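Local coordinates for halohydrin dehalogenase (Rhizobium radiobacter, PDB 4IY1), which converts vicinal halohydrins into epoxides with release of halide, and can probably open epoxides with small nucleophiles such as cyanide, at residues B[26-31]-B[49-54]; B[98-103]-B[143-148]; B[165-170]-B[228-233]. The protein carries 37 engineered substitutions. One frame throughout, in Å; residues are numbered along the deposited sequence.

How the interactions relate
From the N terminus, interaction 1 comes first: the chain passes through helix 38-47 and returns to set 49-54 beside 26-31, closing a beta-alpha-beta unit at one edge of the parallel sheet. Interaction 2 pairs helix 94-122 with the start of helix 143-163, with strand 126-130 between them in sequence. Interaction 3 closes a longer excursion, joining the loop before strand 170-175 to the loop before strand 236-239. The three follow one another in series, neither nested nor crossed. Centres lie 24 to 28 Å apart, with interactions 1 and 2 on opposite sides of the chain's centre. Together they tie sheet edge, helical layer and loops of a Rossmann-like fold.

Interaction 1: residues B[26-31]-B[49-54]; sequences HTVACH and PQLIPM. Engineered in segment 49-54: Ile52 (natural residue Lys).
Ala29 and Ile52 form a parallel bridge with CA atoms 4.6 Å apart, continued by Cys30 and Pro53. Three backbone bonds of 2.9 to 3.0 Å support this register: Ile52 N to Val28 O, Cys30 N to Ile52 O, and Met54 N to Cys30 O. The two branches of Leu51 divide between two partners. CD2 meets Val28 CB at 3.7 Å, the side chains lying alongside each other and pointing the same way, while CD1 reaches Cys30 SG at 3.9 Å. With CG beside the backbone N (chi1 -63°), the branched end of Leu51 is brought against Val28 and Cys30. An alanine at Leu51 would remove both branches and would probably leave Val28 without its neighbour and the Cys30 sulfur touched by CB alone. The engineered Ile52 meets Thr27 CG2 through CD1, 3.7 Å away. Met54, with CG beside its backbone N (chi1 -40°), sets CG 4.3 Å from Ala29 CB. Val66 of helix 59-70 touches both Ala29 and Met54, whereas Phe44 of helix 38-47 covers Leu51 and Pro53. Strands 27-30 and 52-53, linked through helix 38-47, form the beta-alpha-beta crossover characteristic of the Rossmann fold.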
ATOM      1  N   HIS B  26       6.724 -31.536  11.092  1.00 32.66           N
ATOM      2  CA  HIS B  26       6.076 -31.833   9.812  1.00 32.61           C
ATOM      3  C   HIS B  26       6.913 -32.848   9.076  1.00 36.76           C
ATOM      4  O   HIS B  26       8.157 -32.752   9.047  1.00 32.10           O
ATOM      5  CB  HIS B  26       5.945 -30.570   8.943  1.00 29.70           C
ATOM      6  CG  HIS B  26       5.180 -29.449   9.597  1.00 30.34           C
ATOM      7  ND1 HIS B  26       3.847 -29.477   9.755  1.00 38.69           N
ATOM      8  CD2 HIS B  26       5.613 -28.245  10.154  1.00 37.66           C
ATOM      9  CE1 HIS B  26       3.445 -28.375  10.421  1.00 37.86           C
ATOM     10  NE2 HIS B  26       4.527 -27.622  10.665  1.00 35.71           N
ATOM     11  N   THR B  27       6.241 -33.784   8.405  1.00 37.00           N
ATOM     12  CA  THR B  27       6.883 -34.546   7.344  1.00 37.60           C
ATOM     13  C   THR B  27       6.977 -33.711   6.068  1.00 35.65           C
ATOM     14  O   THR B  27       5.955 -33.418   5.443  1.00 35.47           O
ATOM     15  CB  THR B  27       6.087 -35.816   7.031  1.00 35.37           C
ATOM     16  OG1 THR B  27       5.863 -36.530   8.244  1.00 49.01           O
ATOM     17  CG2 THR B  27       6.850 -36.686   6.079  1.00 33.10           C
ATOM     18  N   VAL B  28       8.205 -33.424   5.643  1.00 33.81           N
ATOM     19  CA  VAL B  28       8.475 -32.483   4.579  1.00 33.01           C
ATOM     20  C   VAL B  28       8.918 -33.155   3.292  1.00 41.77           C
ATOM     21  O   VAL B  28      10.058 -33.619   3.185  1.00 41.62           O
ATOM     22  CB  VAL B  28       9.553 -31.464   4.998  1.00 31.89           C
ATOM     23  CG1 VAL B  28       9.676 -30.352   3.957  1.00 33.22           C
ATOM     24  CG2 VAL B  28       9.203 -30.883   6.359  1.00 28.56           C
ATOM     25  N   ALA B  29       8.062 -33.085   2.274  1.00 38.57           N
ATOM     26  CA  ALA B  29       8.450 -33.461   0.920  1.00 35.51           C
ATOM     27  C   ALA B  29       9.068 -32.284   0.195  1.00 37.91           C
ATOM     28  O   ALA B  29       8.612 -31.140   0.342  1.00 37.69           O
ATOM     29  CB  ALA B  29       7.254 -33.989   0.161  1.00 35.20           C
ATOM     30  N   CYS B  30      10.129 -32.557  -0.554  1.00 34.54           N
ATOM     31  CA  CYS B  30      10.921 -31.514  -1.196  1.00 36.84           C
ATOM     32  C   CYS B  30      10.962 -31.733  -2.686  1.00 41.50           C
ATOM     33  O   CYS B  30      11.180 -32.857  -3.162  1.00 42.31           O
ATOM     34  CB  CYS B  30      12.354 -31.526  -0.684  1.00 39.62           C
ATOM     35  SG  CYS B  30      12.503 -31.277   1.086  1.00 40.15           S
ATOM     36  N   HIS B  31      10.925 -30.630  -3.415  1.00 34.12           N
ATOM     37  CA  HIS B  31      11.019 -30.680  -4.849  1.00 29.89           C
ATOM     38  C   HIS B  31      12.206 -29.881  -5.293  1.00 33.14           C
ATOM     39  O   HIS B  31      12.606 -28.908  -4.634  1.00 34.14           O
ATOM     40  CB  HIS B  31       9.715 -30.176  -5.474  1.00 34.68           C
ATOM     41  CG  HIS B  31       9.895 -29.460  -6.795  1.00 32.32           C
ATOM     42  ND1 HIS B  31      10.459 -28.242  -6.889  1.00 32.06           N
ATOM     43  CD2 HIS B  31       9.559 -29.836  -8.089  1.00 41.33           C
ATOM     44  CE1 HIS B  31      10.545 -27.885  -8.182  1.00 30.02           C
ATOM     45  NE2 HIS B  31       9.980 -28.851  -8.916  1.00 38.45           N
ATOM     46  N   PRO B  49      18.310 -36.950   5.871  1.00 54.66           N
ATOM     47  CA  PRO B  49      17.466 -38.120   6.098  1.00 46.31           C
ATOM     48  C   PRO B  49      16.093 -37.759   6.642  1.00 44.49           C
ATOM     49  O   PRO B  49      15.184 -38.578   6.590  1.00 49.94           O
ATOM     50  CB  PRO B  49      18.260 -38.941   7.136  1.00 53.31           C
ATOM     51  CG  PRO B  49      19.234 -37.985   7.741  1.00 56.05           C
ATOM     52  CD  PRO B  49      19.552 -36.989   6.668  1.00 56.48           C
ATOM     53  N   GLN B  50      15.955 -36.558   7.199  1.00 49.79           N
ATOM     54  CA  GLN B  50      14.669 -36.115   7.744  1.00 53.43           C
ATOM     55  C   GLN B  50      13.757 -35.515   6.675  1.00 53.18           C
ATOM     56  O   GLN B  50      12.556 -35.474   6.859  1.00 52.75           O
ATOM     57  CB  GLN B  50      14.866 -35.096   8.862  1.00 51.04           C
ATOM     58  CG  GLN B  50      15.154 -33.682   8.371  1.00 55.81           C
ATOM     59  CD  GLN B  50      16.637 -33.423   8.124  1.00 55.49           C
ATOM     60  OE1 GLN B  50      17.356 -34.290   7.637  1.00 50.98           O
ATOM     61  NE2 GLN B  50      17.081 -32.201   8.402  1.00 58.89           N
ATOM     62  N   LEU B  51      14.341 -35.024   5.581  1.00 49.60           N
ATOM     63  CA  LEU B  51      13.573 -34.521   4.433  1.00 44.76           C
ATOM     64  C   LEU B  51      13.272 -35.638   3.436  1.00 52.91           C
ATOM     65  O   LEU B  51      13.940 -36.663   3.434  1.00 55.19           O
ATOM     66  CB  LEU B  51      14.350 -33.424   3.731  1.00 36.05           C
ATOM     67  CG  LEU B  51      14.609 -32.179   4.572  1.00 41.54           C
ATOM     68  CD1 LEU B  51      15.384 -31.161   3.759  1.00 36.79           C
ATOM     69  CD2 LEU B  51      13.291 -31.588   5.071  1.00 38.56           C
ATOM     70  N   ILE B  52      12.256 -35.440   2.598  1.00 52.37           N
ATOM     71  CA  ILE B  52      11.826 -36.471   1.655  1.00 42.18           C
ATOM     72  C   ILE B  52      11.792 -35.952   0.210  1.00 48.84           C
ATOM     73  O   ILE B  52      10.741 -35.526  -0.279  1.00 46.69           O
ATOM     74  CB  ILE B  52      10.440 -37.007   2.020  1.00 41.23           C
ATOM     75  CG1 ILE B  52      10.447 -37.618   3.401  1.00 38.49           C
ATOM     76  CG2 ILE B  52       9.984 -38.051   1.014  1.00 47.24           C
ATOM     77  CD1 ILE B  52       9.181 -38.379   3.701  1.00 43.29           C
ATOM     78  N   PRO B  53      12.946 -35.973  -0.478  1.00 41.84           N
ATOM     79  CA  PRO B  53      13.022 -35.389  -1.823  1.00 46.47           C
ATOM     80  C   PRO B  53      12.250 -36.227  -2.849  1.00 45.64           C
ATOM     81  O   PRO B  53      12.118 -37.436  -2.671  1.00 47.55           O
ATOM     82  CB  PRO B  53      14.525 -35.410  -2.130  1.00 39.94           C
ATOM     83  CG  PRO B  53      15.048 -36.550  -1.327  1.00 39.78           C
ATOM     84  CD  PRO B  53      14.185 -36.667  -0.095  1.00 36.08           C
ATOM     85  N   MET B  54      11.715 -35.581  -3.887  1.00 49.34           N
ATOM     86  CA  MET B  54      10.911 -36.274  -4.915  1.00 49.07           C
ATOM     87  C   MET B  54      11.492 -36.036  -6.303  1.00 49.19           C
ATOM     88  O   MET B  54      12.072 -34.980  -6.579  1.00 49.49           O
ATOM     89  CB  MET B  54       9.460 -35.797  -4.901  1.00 46.64           C
ATOM     90  CG  MET B  54       8.883 -35.564  -3.523  1.00 45.65           C
ATOM     91  SD  MET B  54       8.301 -37.105  -2.785  1.00 49.58           S
ATOM     92  CE  MET B  54       6.769 -37.361  -3.649  1.00 44.39           C
TER

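Interaction 2: residues B[98-103]-B[143-148]; sequences RDMVEA and STYASA. Engineered in segment 98-103: Asp99 (natural residue Gly), Met100 (natural residue Ala). Engineered in segment 143-148: Ala146 (natural residue Thr).
Met100, an engineered residue, reaches across to Thr144, Tyr145 and Ala148 between two helical segments whose axes approach to 9.3 Å at a crossing angle of -32°. Its CG is anti to the backbone N (chi1 -168°), directing the chain at the facing helix; the bend at chi2 (65°) brings SD against Tyr145, and that at chi3 turns CE to Thr144. SD lies at the ring's edge, near its plane, 4.0 Å from Tyr145 CD2 and 5.4 Å from the ring centroid. This is a Met-aromatic contact of the edge type, with the two side chains crossing obliquely. Thr144 is met differently: its side chain crosses Met100 at about a right angle, and OG1 comes 3.4 Å from Met100 CE. Ala148 CB touches both Met100 CG and Val101 CG2, 4.2 Å from each. The phenol OH of Tyr145 has another partner, hydrogen-bonding Arg149, with a spacing like that of the Tyr-x-x-x-Lys pair of classical short-chain dehydrogenases. Val101 also packs on Val101 of the second subunit, where Arg98 of each subunit pairs with Glu102 of the other. No hydrogen bond joins the two segments, so their cohesion probably rests on dispersion and the sulfur-aromatic edge, which depend more on shape fit than on the straight line a hydrogen bond asks for.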
ATOM      1  N   ARG B  98       6.974 -13.834 -20.977  1.00 26.85           N
ATOM      2  CA  ARG B  98       6.145 -15.052 -20.842  1.00 29.36           C
ATOM      3  C   ARG B  98       6.822 -16.100 -19.972  1.00 27.43           C
ATOM      4  O   ARG B  98       6.214 -16.607 -19.032  1.00 27.80           O
ATOM      5  CB  ARG B  98       5.782 -15.674 -22.209  1.00 28.08           C
ATOM      6  CG  ARG B  98       4.694 -14.942 -22.976  1.00 32.15           C
ATOM      7  CD  ARG B  98       4.143 -15.750 -24.176  1.00 32.66           C
ATOM      8  NE  ARG B  98       3.251 -14.928 -25.001  1.00 30.57           N
ATOM      9  CZ  ARG B  98       3.640 -14.223 -26.061  1.00 32.65           C
ATOM     10  NH1 ARG B  98       4.882 -14.320 -26.511  1.00 43.00           N
ATOM     11  NH2 ARG B  98       2.811 -13.359 -26.627  1.00 35.18           N
ATOM     12  N   ASP B  99       8.116 -16.330 -20.194  1.00 29.42           N
ATOM     13  CA  ASP B  99       8.870 -17.273 -19.364  1.00 38.64           C
ATOM     14  C   ASP B  99       8.981 -16.807 -17.902  1.00 30.46           C
ATOM     15  O   ASP B  99       8.952 -17.625 -16.986  1.00 34.65           O
ATOM     16  CB  ASP B  99      10.284 -17.514 -19.925  1.00 38.20           C
ATOM     17  CG  ASP B  99      10.280 -18.186 -21.294  1.00 49.26           C
ATOM     18  OD1 ASP B  99       9.262 -18.803 -21.684  1.00 43.11           O
ATOM     19  OD2 ASP B  99      11.297 -18.044 -22.010  1.00 54.09           O
ATOM     20  N   MET B 100       9.246 -15.522 -17.701  1.00 32.09           N
ATOM     21  CA  MET B 100       9.237 -14.926 -16.352  1.00 31.16           C
ATOM     22  C   MET B 100       7.885 -15.187 -15.653  1.00 30.05           C
ATOM     23  O   MET B 100       7.826 -15.794 -14.583  1.00 25.83           O
ATOM     24  CB  MET B 100       9.537 -13.418 -16.449  1.00 39.39           C
ATOM     25  CG  MET B 100       9.858 -12.698 -15.133  1.00 35.48           C
ATOM     26  SD  MET B 100      11.371 -13.269 -14.361  1.00 45.70           S
ATOM     27  CE  MET B 100      12.545 -12.215 -15.226  1.00 40.07           C
ATOM     28  N   VAL B 101       6.793 -14.825 -16.308  1.00 29.01           N
ATOM     29  CA  VAL B 101       5.468 -15.028 -15.712  1.00 24.28           C
ATOM     30  C   VAL B 101       5.210 -16.545 -15.499  1.00 27.72           C
ATOM     31  O   VAL B 101       4.758 -16.986 -14.434  1.00 24.71           O
ATOM     32  CB  VAL B 101       4.388 -14.358 -16.586  1.00 26.24           C
ATOM     33  CG1 VAL B 101       2.998 -14.725 -16.097  1.00 28.49           C
ATOM     34  CG2 VAL B 101       4.570 -12.834 -16.566  1.00 27.56           C
ATOM     35  N   GLU B 102       5.611 -17.350 -16.471  1.00 25.76           N
ATOM     36  CA  GLU B 102       5.522 -18.785 -16.308  1.00 27.88           C
ATOM     37  C   GLU B 102       6.189 -19.250 -15.010  1.00 23.89           C
ATOM     38  O   GLU B 102       5.549 -19.911 -14.182  1.00 26.69           O
ATOM     39  CB  GLU B 102       6.065 -19.523 -17.544  1.00 29.43           C
ATOM     40  CG  GLU B 102       5.707 -21.008 -17.540  1.00 34.85           C
ATOM     41  CD  GLU B 102       4.203 -21.247 -17.700  1.00 41.36           C
ATOM     42  OE1 GLU B 102       3.525 -20.424 -18.357  1.00 37.40           O
ATOM     43  OE2 GLU B 102       3.685 -22.254 -17.167  1.00 40.54           O
ATOM     44  N   ALA B 103       7.445 -18.841 -14.778  1.00 30.61           N
ATOM     45  CA  ALA B 103       8.198 -19.317 -13.579  1.00 25.86           C
ATOM     46  C   ALA B 103       7.663 -18.727 -12.265  1.00 31.73           C
ATOM     47  O   ALA B 103       7.619 -19.419 -11.243  1.00 29.66           O
ATOM     48  CB  ALA B 103       9.716 -19.038 -13.724  1.00 27.33           C
ATOM     49  N   SER B 143      11.963  -4.882 -14.628  1.00 34.88           N
ATOM     50  CA  SER B 143      10.526  -4.694 -14.776  1.00 36.43           C
ATOM     51  C   SER B 143       9.702  -5.979 -14.931  1.00 30.14           C
ATOM     52  O   SER B 143       8.662  -6.144 -14.289  1.00 27.07           O
ATOM     53  CB  SER B 143      10.229  -3.724 -15.925  1.00 40.27           C
ATOM     54  OG  SER B 143       9.993  -4.428 -17.133  1.00 45.31           O
ATOM     55  N   THR B 144      10.170  -6.898 -15.753  1.00 28.91           N
ATOM     56  CA  THR B 144       9.496  -8.181 -15.885  1.00 30.36           C
ATOM     57  C   THR B 144       9.445  -8.909 -14.544  1.00 31.77           C
ATOM     58  O   THR B 144       8.409  -9.464 -14.163  1.00 34.12           O
ATOM     59  CB  THR B 144      10.208  -9.097 -16.911  1.00 35.61           C
ATOM     60  OG1 THR B 144      11.580  -9.233 -16.547  1.00 39.94           O
ATOM     61  CG2 THR B 144      10.122  -8.518 -18.326  1.00 34.10           C
ATOM     62  N   TYR B 145      10.569  -8.917 -13.828  1.00 26.87           N
ATOM     63  CA  TYR B 145      10.651  -9.585 -12.543  1.00 24.85           C
ATOM     64  C   TYR B 145       9.740  -8.945 -11.482  1.00 27.45           C
ATOM     65  O   TYR B 145       9.066  -9.641 -10.737  1.00 28.32           O
ATOM     66  CB  TYR B 145      12.099  -9.569 -12.039  1.00 27.26           C
ATOM     67  CG  TYR B 145      12.285 -10.366 -10.764  1.00 25.34           C
ATOM     68  CD1 TYR B 145      12.318  -9.745  -9.536  1.00 25.13           C
ATOM     69  CD2 TYR B 145      12.476 -11.735 -10.807  1.00 29.62           C
ATOM     70  CE1 TYR B 145      12.571 -10.463  -8.369  1.00 25.94           C
ATOM     71  CE2 TYR B 145      12.698 -12.469  -9.656  1.00 30.94           C
ATOM     72  CZ  TYR B 145      12.788 -11.821  -8.441  1.00 25.06           C
ATOM     73  OH  TYR B 145      12.910 -12.572  -7.285  1.00 28.84           O
ATOM     74  N   ALA B 146       9.754  -7.619 -11.394  1.00 26.30           N
ATOM     75  CA  ALA B 146       9.028  -6.930 -10.320  1.00 23.71           C
ATOM     76  C   ALA B 146       7.556  -7.250 -10.521  1.00 23.11           C
ATOM     77  O   ALA B 146       6.816  -7.470  -9.559  1.00 25.29           O
ATOM     78  CB  ALA B 146       9.261  -5.418 -10.408  1.00 20.78           C
ATOM     79  N   SER B 147       7.119  -7.192 -11.776  1.00 21.92           N
ATOM     80  CA  SER B 147       5.698  -7.293 -12.084  1.00 26.08           C
ATOM     81  C   SER B 147       5.133  -8.697 -11.925  1.00 25.99           C
ATOM     82  O   SER B 147       4.076  -8.871 -11.334  1.00 31.03           O
ATOM     83  CB  SER B 147       5.383  -6.681 -13.453  1.00 24.98           C
ATOM     84  OG  SER B 147       5.561  -7.610 -14.476  1.00 31.29           O
ATOM     85  N   ALA B 148       5.895  -9.710 -12.323  1.00 21.68           N
ATOM     86  CA  ALA B 148       5.503 -11.102 -12.055  1.00 23.86           C
ATOM     87  C   ALA B 148       5.462 -11.455 -10.589  1.00 22.82           C
ATOM     88  O   ALA B 148       4.541 -12.170 -10.113  1.00 22.83           O
ATOM     89  CB  ALA B 148       6.398 -12.082 -12.823  1.00 24.81           C
TER

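Interaction 3: residues B[165-170]-B[228-233]; sequences EHNIPV and SCDYLT. Engineered in segment 165-170: His166 (natural residue Tyr).
Thr233 OG1 receives the backbone N-H of Val170 in the one direct hydrogen bond of this contact, 2.9 Å long with an N-H...O angle of 161°. The oxygen stands anti to the backbone N of Thr233 (chi1 -176°), a rotation that turns it to the other segment. The same hydroxyl donates to a water 2.7 Å from OG1, and that water donates in turn to Ile168 O at 2.8 Å. Thr233 is thus gripped as acceptor and donor at once, which fixes the rotation of its hydroxyl. A second water donates both to Asn167 OD1, at 2.8 Å, and to Asp230 OD2, bridging two side-chain oxygens that do not bond each other. The other ends of these groups are held elsewhere: Asp230 OD1 by His126 NE2, and Asn167 ND2 by Lys123 O. Van der Waals contact completes the join through Pro169. Its CG abuts Asp230 CG at 3.5 Å, while its CB meets Thr233 CB at 3.8 Å. Asn167, with positive phi, is the C-prime residue of the Schellman motif that ends helix 143-163. Segment 165-170 therefore leads from that helix into strand 170-175. Segment 228-233, a loop with a 3-10 turn at 230-232, follows helix 214-225 and leads to the adjacent strand 236-239. Ser160 of helix 143-163 touches both Val170, where strand 170-175 begins, and Thr233, three residues before strand 236-239.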
ATOM      1  N   GLU B 165     -13.132 -19.174   3.779  1.00 29.10           N
ATOM      2  CA  GLU B 165     -14.415 -19.815   4.076  1.00 30.81           C
ATOM      3  C   GLU B 165     -14.150 -21.279   4.384  1.00 34.94           C
ATOM      4  O   GLU B 165     -14.902 -21.920   5.113  1.00 36.24           O
ATOM      5  CB  GLU B 165     -15.294 -19.730   2.822  1.00 36.82           C
ATOM      6  CG  GLU B 165     -16.748 -20.069   3.002  1.00 52.99           C
ATOM      7  CD  GLU B 165     -17.452 -20.209   1.663  1.00 58.18           C
ATOM      8  OE1 GLU B 165     -18.239 -21.170   1.506  1.00 58.51           O
ATOM      9  OE2 GLU B 165     -17.184 -19.376   0.767  1.00 55.12           O
ATOM     10  N   HIS B 166     -13.106 -21.822   3.779  1.00 25.19           N
ATOM     11  CA  HIS B 166     -12.774 -23.225   3.957  1.00 30.65           C
ATOM     12  C   HIS B 166     -11.674 -23.411   4.950  1.00 25.60           C
ATOM     13  O   HIS B 166     -10.998 -24.431   4.973  1.00 34.74           O
ATOM     14  CB  HIS B 166     -12.434 -23.872   2.622  1.00 35.26           C
ATOM     15  CG  HIS B 166     -13.478 -23.624   1.553  1.00 46.61           C
ATOM     16  ND1 HIS B 166     -14.609 -24.361   1.455  1.00 45.00           N
ATOM     17  CD2 HIS B 166     -13.583 -22.612   0.587  1.00 37.36           C
ATOM     18  CE1 HIS B 166     -15.404 -23.835   0.499  1.00 41.82           C
ATOM     19  NE2 HIS B 166     -14.766 -22.784  -0.050  1.00 40.76           N
ATOM     20  N   ASN B 167     -11.479 -22.405   5.778  1.00 25.73           N
ATOM     21  CA  ASN B 167     -10.454 -22.459   6.823  1.00 33.74           C
ATOM     22  C   ASN B 167      -9.008 -22.715   6.339  1.00 29.73           C
ATOM     23  O   ASN B 167      -8.238 -23.412   7.005  1.00 30.44           O
ATOM     24  CB  ASN B 167     -10.840 -23.482   7.885  1.00 27.65           C
ATOM     25  CG  ASN B 167      -9.935 -23.429   9.097  1.00 35.56           C
ATOM     26  OD1 ASN B 167      -9.747 -22.371   9.701  1.00 37.51           O
ATOM     27  ND2 ASN B 167      -9.361 -24.570   9.461  1.00 28.74           N
ATOM     28  N   ILE B 168      -8.628 -22.098   5.226  1.00 26.91           N
ATOM     29  CA  ILE B 168      -7.281 -22.263   4.675  1.00 22.57           C
ATOM     30  C   ILE B 168      -6.626 -20.892   4.541  1.00 27.39           C
ATOM     31  O   ILE B 168      -6.918 -20.171   3.578  1.00 25.44           O
ATOM     32  CB  ILE B 168      -7.365 -22.865   3.271  1.00 22.63           C
ATOM     33  CG1 ILE B 168      -7.897 -24.297   3.338  1.00 25.39           C
ATOM     34  CG2 ILE B 168      -6.015 -22.868   2.561  1.00 19.31           C
ATOM     35  CD1 ILE B 168      -8.419 -24.774   2.015  1.00 26.62           C
ATOM     36  N   PRO B 169      -5.652 -20.569   5.427  1.00 29.42           N
ATOM     37  CA  PRO B 169      -4.964 -19.271   5.344  1.00 24.81           C
ATOM     38  C   PRO B 169      -4.008 -19.239   4.170  1.00 23.37           C
ATOM     39  O   PRO B 169      -3.446 -20.274   3.813  1.00 22.67           O
ATOM     40  CB  PRO B 169      -4.176 -19.207   6.664  1.00 26.03           C
ATOM     41  CG  PRO B 169      -4.947 -20.116   7.594  1.00 23.39           C
ATOM     42  CD  PRO B 169      -5.327 -21.262   6.686  1.00 28.62           C
ATOM     43  N   VAL B 170      -3.928 -18.100   3.480  1.00 20.89           N
ATOM     44  CA  VAL B 170      -2.986 -17.974   2.351  1.00 22.74           C
ATOM     45  C   VAL B 170      -2.091 -16.727   2.579  1.00 23.76           C
ATOM     46  O   VAL B 170      -2.576 -15.718   3.047  1.00 24.22           O
ATOM     47  CB  VAL B 170      -3.741 -17.847   1.013  1.00 20.28           C
ATOM     48  CG1 VAL B 170      -2.795 -17.804  -0.152  1.00 18.20           C
ATOM     49  CG2 VAL B 170      -4.760 -19.009   0.819  1.00 23.69           C
ATOM     50  N   SER B 228      -0.978 -21.196  14.441  1.00 31.52           N
ATOM     51  CA  SER B 228      -0.992 -20.286  15.604  1.00 35.52           C
ATOM     52  C   SER B 228      -1.609 -18.915  15.309  1.00 36.32           C
ATOM     53  O   SER B 228      -2.016 -18.180  16.242  1.00 34.28           O
ATOM     54  CB  SER B 228       0.438 -20.053  16.106  1.00 36.76           C
ATOM     55  OG  SER B 228       0.935 -21.227  16.688  1.00 56.37           O
ATOM     56  N   CYS B 229      -1.488 -18.485  14.057  1.00 33.66           N
ATOM     57  CA  CYS B 229      -1.955 -17.157  13.678  1.00 30.21           C
ATOM     58  C   CYS B 229      -2.647 -17.156  12.320  1.00 29.55           C
ATOM     59  O   CYS B 229      -2.295 -16.366  11.447  1.00 27.04           O
ATOM     60  CB  CYS B 229      -0.790 -16.169  13.649  1.00 32.30           C
ATOM     61  SG  CYS B 229      -1.328 -14.455  13.884  1.00 40.18           S
ATOM     62  N   ASP B 230      -3.691 -17.975  12.173  1.00 25.66           N
ATOM     63  CA  ASP B 230      -4.402 -18.075  10.910  1.00 21.91           C
ATOM     64  C   ASP B 230      -5.067 -16.749  10.546  1.00 23.28           C
ATOM     65  O   ASP B 230      -5.400 -16.516   9.397  1.00 27.47           O
ATOM     66  CB  ASP B 230      -5.479 -19.163  10.989  1.00 27.22           C
ATOM     67  CG  ASP B 230      -4.896 -20.565  11.050  1.00 30.36           C
ATOM     68  OD1 ASP B 230      -3.675 -20.761  10.777  1.00 31.38           O
ATOM     69  OD2 ASP B 230      -5.676 -21.478  11.372  1.00 26.02           O
ATOM     70  N   TYR B 231      -5.368 -15.944  11.548  1.00 21.92           N
ATOM     71  CA  TYR B 231      -6.049 -14.687  11.336  1.00 25.13           C
ATOM     72  C   TYR B 231      -5.259 -13.653  10.530  1.00 27.21           C
ATOM     73  O   TYR B 231      -5.813 -12.621  10.137  1.00 31.03           O
ATOM     74  CB  TYR B 231      -6.514 -14.110  12.679  1.00 32.18           C
ATOM     75  CG  TYR B 231      -7.875 -13.457  12.618  1.00 36.87           C
ATOM     76  CD1 TYR B 231      -8.040 -12.086  12.935  1.00 39.56           C
ATOM     77  CD2 TYR B 231      -9.011 -14.185  12.210  1.00 41.85           C
ATOM     78  CE1 TYR B 231      -9.291 -11.478  12.872  1.00 36.39           C
ATOM     79  CE2 TYR B 231     -10.259 -13.575  12.127  1.00 39.12           C
ATOM     80  CZ  TYR B 231     -10.392 -12.227  12.467  1.00 40.12           C
ATOM     81  OH  TYR B 231     -11.615 -11.619  12.369  1.00 47.95           O
ATOM     82  N   LEU B 232      -3.971 -13.919  10.292  1.00 25.91           N
ATOM     83  CA  LEU B 232      -3.126 -13.059   9.453  1.00 27.15           C
ATOM     84  C   LEU B 232      -3.349 -13.309   7.962  1.00 25.07           C
ATOM     85  O   LEU B 232      -2.699 -12.695   7.107  1.00 26.99           O
ATOM     86  CB  LEU B 232      -1.646 -13.318   9.770  1.00 27.37           C
ATOM     87  CG  LEU B 232      -0.984 -12.474  10.835  1.00 34.74           C
ATOM     88  CD1 LEU B 232       0.400 -13.050  11.145  1.00 29.69           C
ATOM     89  CD2 LEU B 232      -0.899 -11.032  10.349  1.00 31.12           C
ATOM     90  N   THR B 233      -4.230 -14.254   7.642  1.00 28.94           N
ATOM     91  CA  THR B 233      -4.388 -14.688   6.270  1.00 24.01           C
ATOM     92  C   THR B 233      -4.487 -13.525   5.266  1.00 25.17           C
ATOM     93  O   THR B 233      -5.186 -12.535   5.508  1.00 25.57           O
ATOM     94  CB  THR B 233      -5.561 -15.681   6.118  1.00 25.36           C
ATOM     95  OG1 THR B 233      -5.607 -16.155   4.774  1.00 24.90           O
ATOM     96  CG2 THR B 233      -6.920 -15.053   6.526  1.00 26.44           C
TER
HETATM   97  O   HOH W   1      -8.167 -21.181  11.683  1.00 36.77           O
HETATM   98  O   HOH W   2      -7.773 -17.489   3.890  1.00 22.08           O